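Local atomic coordinates of hemolysin activator protein CdiB (Acinetobacter baumannii ACICU, PDB entry 6WIL), a protein that probably exports a contact-dependent growth inhibition toxin across the bacterial outer membrane as a two-partner secretion transporter of the Omp85 superfamily. Residues Gly522-Gln527 against Tyr531-Thr536; Glu483-Ala488 against Asn492-Met497; Tyr423-Leu428 against Ala434-Asn439; Asp224-Gln229 against Gly458-Val463. One frame throughout, in Å; residues are numbered along the deposited sequence.

Interaction 1 (Gly522-Gln527 against Tyr531-Thr536); sequences GLRTYQ and YLDAFT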
# COMPACT_ATOMS: atom_id res chain seq x y z
N GLY A 522 -1.35 -6.31 -25.60
CA GLY A 522 -2.46 -7.15 -25.23
C GLY A 522 -3.73 -6.37 -24.96
O GLY A 522 -3.80 -5.16 -25.21
N LEU A 523 -4.73 -7.08 -24.45
CA LEU A 523 -6.03 -6.49 -24.17
C LEU A 523 -6.62 -7.14 -22.92
O LEU A 523 -6.25 -8.25 -22.54
CB LEU A 523 -7.00 -6.66 -25.34
CG LEU A 523 -7.62 -8.04 -25.55
CD1 LEU A 523 -8.82 -7.95 -26.47
CD2 LEU A 523 -6.61 -9.05 -26.09
N ARG A 524 -7.55 -6.42 -22.29
CA ARG A 524 -8.24 -6.87 -21.09
C ARG A 524 -9.70 -6.47 -21.18
O ARG A 524 -10.03 -5.40 -21.69
CB ARG A 524 -7.64 -6.27 -19.81
CG ARG A 524 -6.14 -6.44 -19.67
CD ARG A 524 -5.58 -5.34 -18.78
NE ARG A 524 -4.15 -5.51 -18.51
CZ ARG A 524 -3.34 -4.51 -18.19
NH1 ARG A 524 -3.80 -3.27 -18.10
NH2 ARG A 524 -2.05 -4.75 -17.96
N THR A 525 -10.59 -7.33 -20.67
CA THR A 525 -12.02 -7.05 -20.73
C THR A 525 -12.73 -7.70 -19.55
O THR A 525 -12.29 -8.73 -19.02
CB THR A 525 -12.63 -7.54 -22.06
OG1 THR A 525 -14.02 -7.19 -22.10
CG2 THR A 525 -12.47 -9.04 -22.21
N TYR A 526 -13.84 -7.09 -19.15
CA TYR A 526 -14.66 -7.55 -18.03
C TYR A 526 -16.10 -7.70 -18.51
O TYR A 526 -16.73 -6.72 -18.91
CB TYR A 526 -14.58 -6.58 -16.85
CG TYR A 526 -15.22 -7.07 -15.57
CD1 TYR A 526 -16.58 -6.87 -15.33
CD2 TYR A 526 -14.47 -7.71 -14.59
CE1 TYR A 526 -17.17 -7.31 -14.16
CE2 TYR A 526 -15.06 -8.16 -13.42
CZ TYR A 526 -16.40 -7.95 -13.21
OH TYR A 526 -16.99 -8.39 -12.04
N GLN A 527 -16.61 -8.93 -18.48
CA GLN A 527 -17.97 -9.22 -18.94
C GLN A 527 -18.76 -9.85 -17.80
O GLN A 527 -18.82 -11.08 -17.69
CB GLN A 527 -17.97 -10.13 -20.17
CG GLN A 527 -16.97 -9.74 -21.27
CD GLN A 527 -17.47 -8.65 -22.20
OE1 GLN A 527 -18.57 -8.12 -22.04
NE2 GLN A 527 -16.65 -8.30 -23.18
N TYR A 531 -13.31 -11.90 -16.29
CA TYR A 531 -12.17 -11.06 -16.63
C TYR A 531 -11.17 -11.82 -17.48
O TYR A 531 -10.72 -12.90 -17.09
CB TYR A 531 -11.49 -10.52 -15.37
CG TYR A 531 -10.31 -9.65 -15.67
CD1 TYR A 531 -10.47 -8.45 -16.33
CD2 TYR A 531 -9.03 -10.04 -15.29
CE1 TYR A 531 -9.39 -7.64 -16.61
CE2 TYR A 531 -7.95 -9.24 -15.57
CZ TYR A 531 -8.13 -8.04 -16.23
OH TYR A 531 -7.04 -7.24 -16.51
N LEU A 532 -10.83 -11.25 -18.63
CA LEU A 532 -9.89 -11.83 -19.56
C LEU A 532 -8.68 -10.91 -19.68
O LEU A 532 -8.82 -9.68 -19.70
CB LEU A 532 -10.54 -12.04 -20.93
CG LEU A 532 -9.88 -13.00 -21.92
CD1 LEU A 532 -10.93 -13.58 -22.86
CD2 LEU A 532 -8.78 -12.33 -22.72
N ASP A 533 -7.50 -11.51 -19.75
CA ASP A 533 -6.25 -10.77 -19.97
C ASP A 533 -5.39 -11.61 -20.90
O ASP A 533 -4.89 -12.67 -20.50
CB ASP A 533 -5.53 -10.48 -18.66
CG ASP A 533 -4.43 -9.44 -18.81
OD1 ASP A 533 -3.87 -9.29 -19.91
OD2 ASP A 533 -4.13 -8.75 -17.81
N ALA A 534 -5.22 -11.15 -22.13
CA ALA A 534 -4.44 -11.84 -23.14
C ALA A 534 -3.37 -10.91 -23.68
O ALA A 534 -3.64 -9.73 -23.95
CB ALA A 534 -5.31 -12.35 -24.28
N PHE A 535 -2.15 -11.43 -23.84
CA PHE A 535 -1.07 -10.63 -24.38
C PHE A 535 -0.16 -11.51 -25.23
O PHE A 535 -0.01 -12.71 -24.96
CB PHE A 535 -0.24 -9.95 -23.28
CG PHE A 535 0.60 -10.90 -22.46
CD1 PHE A 535 0.08 -11.49 -21.32
CD2 PHE A 535 1.90 -11.19 -22.83
CE1 PHE A 535 0.85 -12.36 -20.57
CE2 PHE A 535 2.68 -12.06 -22.09
CZ PHE A 535 2.15 -12.64 -20.95
N THR A 536 0.43 -10.90 -26.24
CA THR A 536 1.53 -11.50 -26.99
C THR A 536 2.73 -10.57 -26.90
O THR A 536 2.59 -9.35 -27.01
CB THR A 536 1.15 -11.76 -28.45
OG1 THR A 536 2.33 -12.04 -29.21
CG2 THR A 536 0.44 -10.55 -29.05

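Interaction 2 (Glu483-Ala488 against Asn492-Met497); sequences EISLNA and NTQFYM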
# COMPACT_ATOMS: atom_id res chain seq x y z
N GLU A 483 3.77 0.76 -18.85
CA GLU A 483 2.58 0.30 -19.54
C GLU A 483 1.63 1.47 -19.76
O GLU A 483 1.48 2.33 -18.89
CB GLU A 483 1.89 -0.81 -18.74
CG GLU A 483 0.52 -1.22 -19.26
CD GLU A 483 -0.16 -2.20 -18.32
OE1 GLU A 483 0.40 -3.29 -18.09
OE2 GLU A 483 -1.25 -1.87 -17.81
N ILE A 484 1.01 1.50 -20.94
CA ILE A 484 -0.03 2.45 -21.27
C ILE A 484 -1.26 1.67 -21.72
O ILE A 484 -1.16 0.82 -22.61
CB ILE A 484 0.41 3.43 -22.37
CG1 ILE A 484 1.60 4.27 -21.89
CG2 ILE A 484 -0.75 4.31 -22.80
CD1 ILE A 484 2.40 4.85 -23.02
N SER A 485 -2.40 1.96 -21.12
CA SER A 485 -3.66 1.34 -21.49
C SER A 485 -4.66 2.42 -21.92
O SER A 485 -4.73 3.49 -21.31
CB SER A 485 -4.24 0.52 -20.33
OG SER A 485 -4.42 1.33 -19.18
N LEU A 486 -5.40 2.12 -22.99
CA LEU A 486 -6.45 3.00 -23.50
C LEU A 486 -7.75 2.22 -23.62
O LEU A 486 -7.74 1.02 -23.90
CB LEU A 486 -6.07 3.61 -24.87
CG LEU A 486 -5.77 2.74 -26.10
CD1 LEU A 486 -7.03 2.37 -26.89
CD2 LEU A 486 -4.75 3.45 -27.00
N ASN A 487 -8.86 2.92 -23.42
CA ASN A 487 -10.17 2.28 -23.55
C ASN A 487 -10.45 1.90 -24.99
O ASN A 487 -10.22 2.68 -25.92
CB ASN A 487 -11.27 3.20 -23.04
CG ASN A 487 -11.42 3.14 -21.54
OD1 ASN A 487 -10.94 2.21 -20.89
ND2 ASN A 487 -12.10 4.13 -20.98
N ALA A 488 -10.96 0.69 -25.18
CA ALA A 488 -11.41 0.23 -26.48
C ALA A 488 -12.74 0.91 -26.83
O ALA A 488 -13.42 1.44 -25.95
CB ALA A 488 -11.56 -1.29 -26.47
N ASN A 492 -16.06 -1.38 -21.17
CA ASN A 492 -15.40 -2.25 -20.19
C ASN A 492 -14.24 -3.04 -20.79
O ASN A 492 -13.97 -4.17 -20.39
CB ASN A 492 -16.41 -3.19 -19.52
CG ASN A 492 -17.26 -2.49 -18.49
OD1 ASN A 492 -16.74 -1.89 -17.54
ND2 ASN A 492 -18.57 -2.55 -18.67
N THR A 493 -13.55 -2.44 -21.75
CA THR A 493 -12.42 -3.06 -22.42
C THR A 493 -11.30 -2.04 -22.56
O THR A 493 -11.54 -0.83 -22.55
CB THR A 493 -12.81 -3.59 -23.81
OG1 THR A 493 -14.14 -4.10 -23.77
CG2 THR A 493 -11.86 -4.70 -24.25
N GLN A 494 -10.07 -2.53 -22.69
CA GLN A 494 -8.94 -1.64 -22.89
C GLN A 494 -7.78 -2.40 -23.52
O GLN A 494 -7.54 -3.57 -23.18
CB GLN A 494 -8.51 -0.98 -21.57
CG GLN A 494 -8.27 -1.93 -20.41
CD GLN A 494 -7.65 -1.24 -19.21
OE1 GLN A 494 -6.69 -1.74 -18.62
NE2 GLN A 494 -8.19 -0.08 -18.85
N PHE A 495 -7.09 -1.75 -24.45
CA PHE A 495 -5.84 -2.24 -25.01
C PHE A 495 -4.67 -1.69 -24.21
O PHE A 495 -4.76 -0.61 -23.61
CB PHE A 495 -5.69 -1.83 -26.47
CG PHE A 495 -6.89 -2.13 -27.32
CD1 PHE A 495 -7.21 -3.43 -27.66
CD2 PHE A 495 -7.69 -1.10 -27.80
CE1 PHE A 495 -8.31 -3.71 -28.45
CE2 PHE A 495 -8.79 -1.37 -28.59
CZ PHE A 495 -9.10 -2.68 -28.91
N TYR A 496 -3.57 -2.43 -24.19
CA TYR A 496 -2.38 -1.95 -23.49
C TYR A 496 -1.13 -2.42 -24.21
O TYR A 496 -1.10 -3.51 -24.80
CB TYR A 496 -2.36 -2.40 -22.02
CG TYR A 496 -2.13 -3.88 -21.80
CD1 TYR A 496 -0.85 -4.40 -21.65
CD2 TYR A 496 -3.20 -4.76 -21.71
CE1 TYR A 496 -0.64 -5.75 -21.43
CE2 TYR A 496 -3.00 -6.12 -21.49
CZ TYR A 496 -1.72 -6.60 -21.35
OH TYR A 496 -1.53 -7.95 -21.14
N MSE A 497 -0.10 -1.59 -24.15
CA MSE A 497 1.23 -1.96 -24.62
C MSE A 497 2.22 -1.71 -23.48
O MSE A 497 2.09 -0.73 -22.75
CB MSE A 497 1.63 -1.16 -25.86
CG MSE A 497 2.66 -1.86 -26.74
SE MSE A 497 3.99 -0.64 -27.49
CE MSE A 497 2.82 0.75 -28.18

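Interaction 3 (Tyr423-Leu428 against Ala434-Asn439); sequences YTTPFL and AQYRLN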
# COMPACT_ATOMS: atom_id res chain seq x y z
N TYR A 423 3.66 4.16 -9.89
CA TYR A 423 3.06 5.43 -10.29
C TYR A 423 1.97 5.18 -11.31
O TYR A 423 2.16 4.40 -12.25
CB TYR A 423 4.12 6.38 -10.86
CG TYR A 423 3.58 7.72 -11.29
CD1 TYR A 423 3.25 8.69 -10.36
CD2 TYR A 423 3.40 8.02 -12.64
CE1 TYR A 423 2.75 9.92 -10.74
CE2 TYR A 423 2.91 9.25 -13.03
CZ TYR A 423 2.59 10.20 -12.09
OH TYR A 423 2.10 11.42 -12.47
N THR A 424 0.82 5.84 -11.12
CA THR A 424 -0.33 5.71 -12.00
C THR A 424 -0.91 7.09 -12.24
O THR A 424 -1.03 7.89 -11.31
CB THR A 424 -1.40 4.79 -11.38
OG1 THR A 424 -1.01 3.43 -11.54
CG2 THR A 424 -2.75 5.00 -12.04
N THR A 425 -1.26 7.38 -13.49
CA THR A 425 -1.98 8.60 -13.81
C THR A 425 -2.79 8.39 -15.07
O THR A 425 -2.38 7.63 -15.96
CB THR A 425 -1.03 9.80 -13.99
OG1 THR A 425 -1.80 10.99 -14.20
CG2 THR A 425 -0.11 9.59 -15.18
N PRO A 426 -3.96 9.02 -15.17
CA PRO A 426 -4.65 9.10 -16.46
C PRO A 426 -4.09 10.24 -17.30
O PRO A 426 -3.46 11.17 -16.80
CB PRO A 426 -6.10 9.36 -16.06
CG PRO A 426 -5.99 10.11 -14.78
CD PRO A 426 -4.78 9.54 -14.07
N PHE A 427 -4.33 10.14 -18.60
CA PHE A 427 -3.90 11.18 -19.52
C PHE A 427 -4.63 10.99 -20.84
O PHE A 427 -5.17 9.92 -21.13
CB PHE A 427 -2.38 11.17 -19.74
CG PHE A 427 -1.87 9.96 -20.48
CD1 PHE A 427 -1.73 8.74 -19.83
CD2 PHE A 427 -1.53 10.04 -21.82
CE1 PHE A 427 -1.26 7.63 -20.50
CE2 PHE A 427 -1.06 8.94 -22.50
CZ PHE A 427 -0.92 7.73 -21.84
N LEU A 428 -4.65 12.06 -21.64
CA LEU A 428 -5.26 12.02 -22.96
C LEU A 428 -4.23 11.58 -23.99
O LEU A 428 -3.09 12.07 -23.99
CB LEU A 428 -5.83 13.39 -23.33
CG LEU A 428 -7.21 13.71 -22.75
CD1 LEU A 428 -7.57 15.17 -22.99
CD2 LEU A 428 -8.25 12.79 -23.36
N ALA A 434 -6.70 7.56 -21.40
CA ALA A 434 -5.64 6.57 -21.29
C ALA A 434 -5.11 6.57 -19.86
O ALA A 434 -5.39 7.46 -19.06
CB ALA A 434 -4.51 6.84 -22.29
N GLN A 435 -4.31 5.54 -19.55
CA GLN A 435 -3.68 5.41 -18.25
C GLN A 435 -2.22 5.01 -18.44
O GLN A 435 -1.91 4.20 -19.31
CB GLN A 435 -4.40 4.36 -17.38
CG GLN A 435 -4.23 4.57 -15.89
CD GLN A 435 -5.39 5.34 -15.28
OE1 GLN A 435 -6.43 5.53 -15.91
NE2 GLN A 435 -5.22 5.78 -14.04
N TYR A 436 -1.34 5.59 -17.64
CA TYR A 436 0.07 5.24 -17.64
C TYR A 436 0.44 4.61 -16.31
O TYR A 436 0.04 5.09 -15.25
CB TYR A 436 0.96 6.47 -17.90
CG TYR A 436 2.43 6.21 -17.64
CD1 TYR A 436 3.23 5.58 -18.58
CD2 TYR A 436 3.01 6.61 -16.44
CE1 TYR A 436 4.57 5.35 -18.33
CE2 TYR A 436 4.35 6.38 -16.19
CZ TYR A 436 5.12 5.75 -17.14
OH TYR A 436 6.45 5.52 -16.89
N ARG A 437 1.22 3.53 -16.37
CA ARG A 437 1.56 2.76 -15.19
C ARG A 437 3.05 2.43 -15.19
O ARG A 437 3.57 1.91 -16.18
CB ARG A 437 0.75 1.47 -15.12
CG ARG A 437 1.10 0.59 -13.95
CD ARG A 437 0.21 0.90 -12.76
NE ARG A 437 0.52 0.04 -11.62
CZ ARG A 437 0.16 -1.23 -11.53
NH1 ARG A 437 0.48 -1.93 -10.45
NH2 ARG A 437 -0.51 -1.81 -12.52
N LEU A 438 3.72 2.72 -14.07
CA LEU A 438 5.12 2.36 -13.88
C LEU A 438 5.27 1.58 -12.59
O LEU A 438 4.84 2.04 -11.53
CB LEU A 438 6.02 3.60 -13.86
CG LEU A 438 7.51 3.37 -13.57
CD1 LEU A 438 8.38 4.20 -14.50
CD2 LEU A 438 7.85 3.68 -12.11
N ASN A 439 5.89 0.40 -12.68
CA ASN A 439 6.23 -0.42 -11.53
C ASN A 439 7.75 -0.56 -11.45
O ASN A 439 8.39 -0.94 -12.44
CB ASN A 439 5.59 -1.81 -11.62
CG ASN A 439 4.08 -1.75 -11.68
OD1 ASN A 439 3.46 -0.91 -11.03
ND2 ASN A 439 3.48 -2.64 -12.46

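Interaction 4 (Asp224-Gln229 against Gly458-Val463); sequences DDSGNQ and GGRYSV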
# COMPACT_ATOMS: atom_id res chain seq x y z
N ASP A 224 -4.51 -19.64 -16.01
CA ASP A 224 -3.55 -18.90 -16.82
C ASP A 224 -2.75 -19.88 -17.67
O ASP A 224 -2.29 -20.92 -17.18
CB ASP A 224 -2.60 -18.06 -15.94
CG ASP A 224 -1.79 -17.07 -16.76
OD1 ASP A 224 -1.01 -17.51 -17.64
OD2 ASP A 224 -1.93 -15.85 -16.53
N ASP A 225 -2.57 -19.53 -18.94
CA ASP A 225 -1.80 -20.32 -19.89
C ASP A 225 -0.78 -19.38 -20.55
O ASP A 225 -1.11 -18.66 -21.49
CB ASP A 225 -2.71 -20.98 -20.92
CG ASP A 225 -1.98 -21.40 -22.18
OD1 ASP A 225 -0.86 -21.94 -22.09
OD2 ASP A 225 -2.54 -21.20 -23.28
N SER A 226 0.44 -19.39 -20.03
CA SER A 226 1.53 -18.59 -20.57
C SER A 226 2.64 -19.50 -21.07
O SER A 226 2.82 -20.62 -20.57
CB SER A 226 2.09 -17.62 -19.52
OG SER A 226 1.12 -16.67 -19.13
N GLY A 227 3.38 -19.02 -22.06
CA GLY A 227 4.53 -19.75 -22.56
C GLY A 227 4.97 -19.21 -23.90
O GLY A 227 4.48 -18.18 -24.36
N ASN A 228 5.92 -19.91 -24.50
CA ASN A 228 6.32 -19.65 -25.88
C ASN A 228 5.53 -20.57 -26.81
O ASN A 228 4.67 -21.34 -26.38
CB ASN A 228 7.84 -19.82 -26.05
CG ASN A 228 8.34 -21.19 -25.63
OD1 ASN A 228 7.77 -22.22 -25.98
ND2 ASN A 228 9.42 -21.20 -24.86
N GLN A 229 5.84 -20.49 -28.10
CA GLN A 229 5.11 -21.28 -29.08
C GLN A 229 5.44 -22.76 -29.02
O GLN A 229 4.76 -23.56 -29.67
CB GLN A 229 5.39 -20.73 -30.48
CG GLN A 229 5.49 -19.20 -30.55
CD GLN A 229 4.15 -18.50 -30.44
OE1 GLN A 229 3.15 -18.95 -31.01
NE2 GLN A 229 4.12 -17.40 -29.71
N GLY A 458 13.32 -11.64 -16.06
CA GLY A 458 12.89 -12.41 -17.23
C GLY A 458 11.72 -13.31 -16.89
O GLY A 458 11.94 -14.30 -16.24
N GLY A 459 10.52 -12.95 -17.31
CA GLY A 459 9.29 -13.69 -16.99
C GLY A 459 8.13 -12.73 -16.75
O GLY A 459 8.35 -11.56 -16.76
N ARG A 460 6.95 -13.24 -16.44
CA ARG A 460 5.77 -12.40 -16.30
C ARG A 460 5.81 -11.46 -15.10
O ARG A 460 5.05 -10.50 -15.06
CB ARG A 460 4.52 -13.28 -16.21
CG ARG A 460 4.25 -13.85 -14.82
CD ARG A 460 3.34 -15.07 -14.85
NE ARG A 460 1.91 -14.74 -14.85
CZ ARG A 460 1.14 -14.76 -15.93
NH1 ARG A 460 1.65 -15.10 -17.11
NH2 ARG A 460 -0.15 -14.44 -15.83
N TYR A 461 6.68 -11.72 -14.12
CA TYR A 461 6.69 -10.92 -12.91
C TYR A 461 7.84 -9.94 -12.86
O TYR A 461 7.84 -9.04 -12.01
CB TYR A 461 6.77 -11.82 -11.67
CG TYR A 461 5.66 -12.83 -11.56
CD1 TYR A 461 4.36 -12.43 -11.27
CD2 TYR A 461 5.90 -14.19 -11.72
CE1 TYR A 461 3.33 -13.35 -11.15
CE2 TYR A 461 4.88 -15.12 -11.61
CZ TYR A 461 3.60 -14.70 -11.33
OH TYR A 461 2.58 -15.62 -11.21
N SER A 462 8.82 -10.10 -13.72
CA SER A 462 9.99 -9.24 -13.64
C SER A 462 10.25 -8.46 -14.92
O SER A 462 10.26 -7.24 -14.87
CB SER A 462 11.24 -10.08 -13.28
OG SER A 462 11.28 -11.31 -13.96
N VAL A 463 10.43 -9.14 -16.05
CA VAL A 463 10.50 -8.47 -17.35
C VAL A 463 9.58 -9.16 -18.36
O VAL A 463 9.89 -10.25 -18.83
CB VAL A 463 11.94 -8.42 -17.88
CG1 VAL A 463 12.00 -7.61 -19.16
CG2 VAL A 463 12.88 -7.88 -16.82

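Interaction 1 (Gly522-Gln527 against Tyr531-Thr536)
Arg524 lies alongside Asp533 and Tyr531, all three side chains on the same face of the sheet. Its NE sits 3.3 Å from Asp533 OD2, a salt bridge whose hydrogen-bond component is weak (N-H...O angle 142°). The carboxylate approaches the guanidinium at its edge, near its plane, but the two flat groups are turned 78° apart, which excludes a coplanar two-pronged pairing. Tyr531 runs beside the arginine, its OH 3.3 Å from Arg524 CD, so the phenol flanks the aliphatic part of the chain. CG of Arg524 stands beside its own backbone N (chi1 -52°), and the chain runs extended from there to NE, carrying the charged end past the carboxylate. NH2 of Arg524 forms a salt bridge with Glu483 and the guanidinium a cation-pi contact with Tyr496, while the Tyr496 hydroxyl bonds separately to Asp533 OD1. On the face bearing Leu523, Thr525, Leu532 and Ala534 the contact is apolar, with Thr525 CG2 3.8 Å from Leu532 CB and Leu523 CD2 4.0 Å from Ala534 CB. Between these two faces the backbones run almost exactly antiparallel. Leu523 and Ala534 form a hydrogen-bonded pair, N of Leu523 lying 2.9 Å from O of Ala534. Thr525 and Leu532 form the next, with N of Leu532 2.9 Å from O of Thr525. Gly522 and Phe535 come closest, CA to CA 3.8 Å. The ladder joins strands 515-526 and 530-541 as a hairpin of the 16-stranded barrel, with a polar cluster around Arg524 and Asp533 and aliphatic packing around Leu523 and Leu532.

Interaction 2 (Glu483-Ala488 against Asn492-Met497)
The Phe495 ring receives Leu486 CD1 at its edge, in the ring plane and 3.6 Å from Phe495 CD2, while Ala488 CB comes in obliquely, 3.5 Å from Phe495 CE2. The Tyr496 ring, directed to the other face of the sheet, is met by the carboxylate of Glu483: Glu483 OE1 lies 3.9 Å from Tyr496 CD1, oblique to the ring, the two planes 37° apart. These residues belong to a beta hairpin of the 16-stranded barrel, strands 476-487 and 493-505, which run antiparallel and twisted against each other. Leu486 is bent toward Phe495 because its CG stands between the backbone N and the carbonyl carbon (chi1 59°), which turns CD1 toward the edge of the Phe495 ring. The acid of Glu483 is claimed by two arginines, Arg524 and Arg464, and the Tyr496 ring takes part in a cation-pi contact with Arg524; the negative charge is thus probably well balanced. Gln494 reaches along the same side, its OE1 3.7 Å from Ser485 CB. The ladder consists of two reciprocal hydrogen-bonded pairs, Ile484 with Met497 (a selenomethionine) and Leu486 with Phe495. Between them Ser485 faces Tyr496 as a non-hydrogen-bonded pair, CA to CA 4.1 Å, and its CA also approaches Phe495 O at 3.1 Å. Asn487 and Gln494 still form a non-hydrogen-bonded pair, though their side chains diverge. The last bond runs from Ala488 N to Thr493 O, 3.1 Å long and straight at the hydrogen, yet its donor stands above the carbonyl plane, 55° out of it.

Interaction 3 (Tyr423-Leu428 against Ala434-Asn439)
Tyr436 N points almost straight at Thr425 O, 2.8 Å away with an N-H...O angle of 174°; the same oxygen also takes a CA-H contact from Gln435. Thr425 N returns a bond to Tyr436 O, and Tyr423 pairs reciprocally with Leu438, its N 2.9 Å from Leu438 O and in the carbonyl plane. Pairing is less regular toward the turn: Phe427 N stands above the plane of the Ala434 carbonyl, and the return bond from Ala434 N is weak (angle 122°). There the Phe427 ring folds over the partner strand, its CG held between backbone N and carbonyl carbon (chi1 68°). Ala434 CB sits over one ring face in a CH-pi contact, 3.9 Å from the centroid, while Tyr436 N lies at the ring's edge. Tyr423 and Tyr436 cross at about a right angle and meet rim to rim, CD2 of the former 4.0 Å from CE2 of the latter, so they are not stacked. On the opposite face Thr424 splits its branches, OG1 lying 3.1 Å from Arg437 CD and CG2 3.3 Å from Gln435 NE2. The hairpin of strands 414-429 and 432-444 continues the barrel wall both ways: Tyr423 and Thr425 touch Ala374 of strand 374-386, while strand 476-487 bonds through Ser485 and Glu483 and supplies Gln482 for the Tyr436 hydroxyl.

Interaction 4 (Asp224-Gln229 against Gly458-Val463)
Ser226 OG is shared between an acceptor and a donor: it gives its hydrogen to Asp224 OD1, 2.7 Å away, and receives a weak bond from Arg460 NH1 at 2.6 Å, bent to 119°. OD1 uses its syn lone pair, so the serine closes onto the carboxylate from the side of OD2. That second oxygen faces Arg460 NH2 in a salt bridge, but the modelled separation is implausibly short and the exact placement doubtful. OD2 is also hydrogen-bonded to Ser555 OG. Carboxylate and guanidinium planes stand 90° apart, so the pairing is not a coplanar fork. Arg460 gets there by a bend at chi3 (-85°), while its CG lies 3.4 Å above the centre of the Tyr461 ring. Within the loop Gly459 N bonds to Val463 O at 3.2 Å. The loop lies between the short strands 455-457 and 472-474, in the long connection from barrel strand 432-444 to 476-487 that corresponds to loop L6 of Omp85 proteins and, as in relatives such as FhaC, probably folds into the barrel lumen. Arg460 meets strand 217-228, which lies between strands 232-243 and 550-559 at the barrel's closing seam, whereas Tyr461 rests against helix 8-27.

In the fold
Interactions 1, 2 and 3 are hairpins of one barrel wall, in series along the chain, whereas interaction 4 spans more than 220 residues and ties a loop to the first barrel strand, 217-228. Interactions 1 and 2 touch through strands 493-505 and 515-526, interactions 2 and 3 through strands 476-487 and 432-444. Both junctions have backbone bonds; that of 1 and 2 adds a charged network, that of 2 and 3 the packing of Ile484 on Phe427. Interactions 1 and 3 are surface contacts, 2 and 4 partly buried. The hairpins bury 466 to 543 Å² each and depend on backbone ladders; interaction 4 buries 114 Å² and depends on side-chain polar groups alone, about 15 Å between centres from interaction 1.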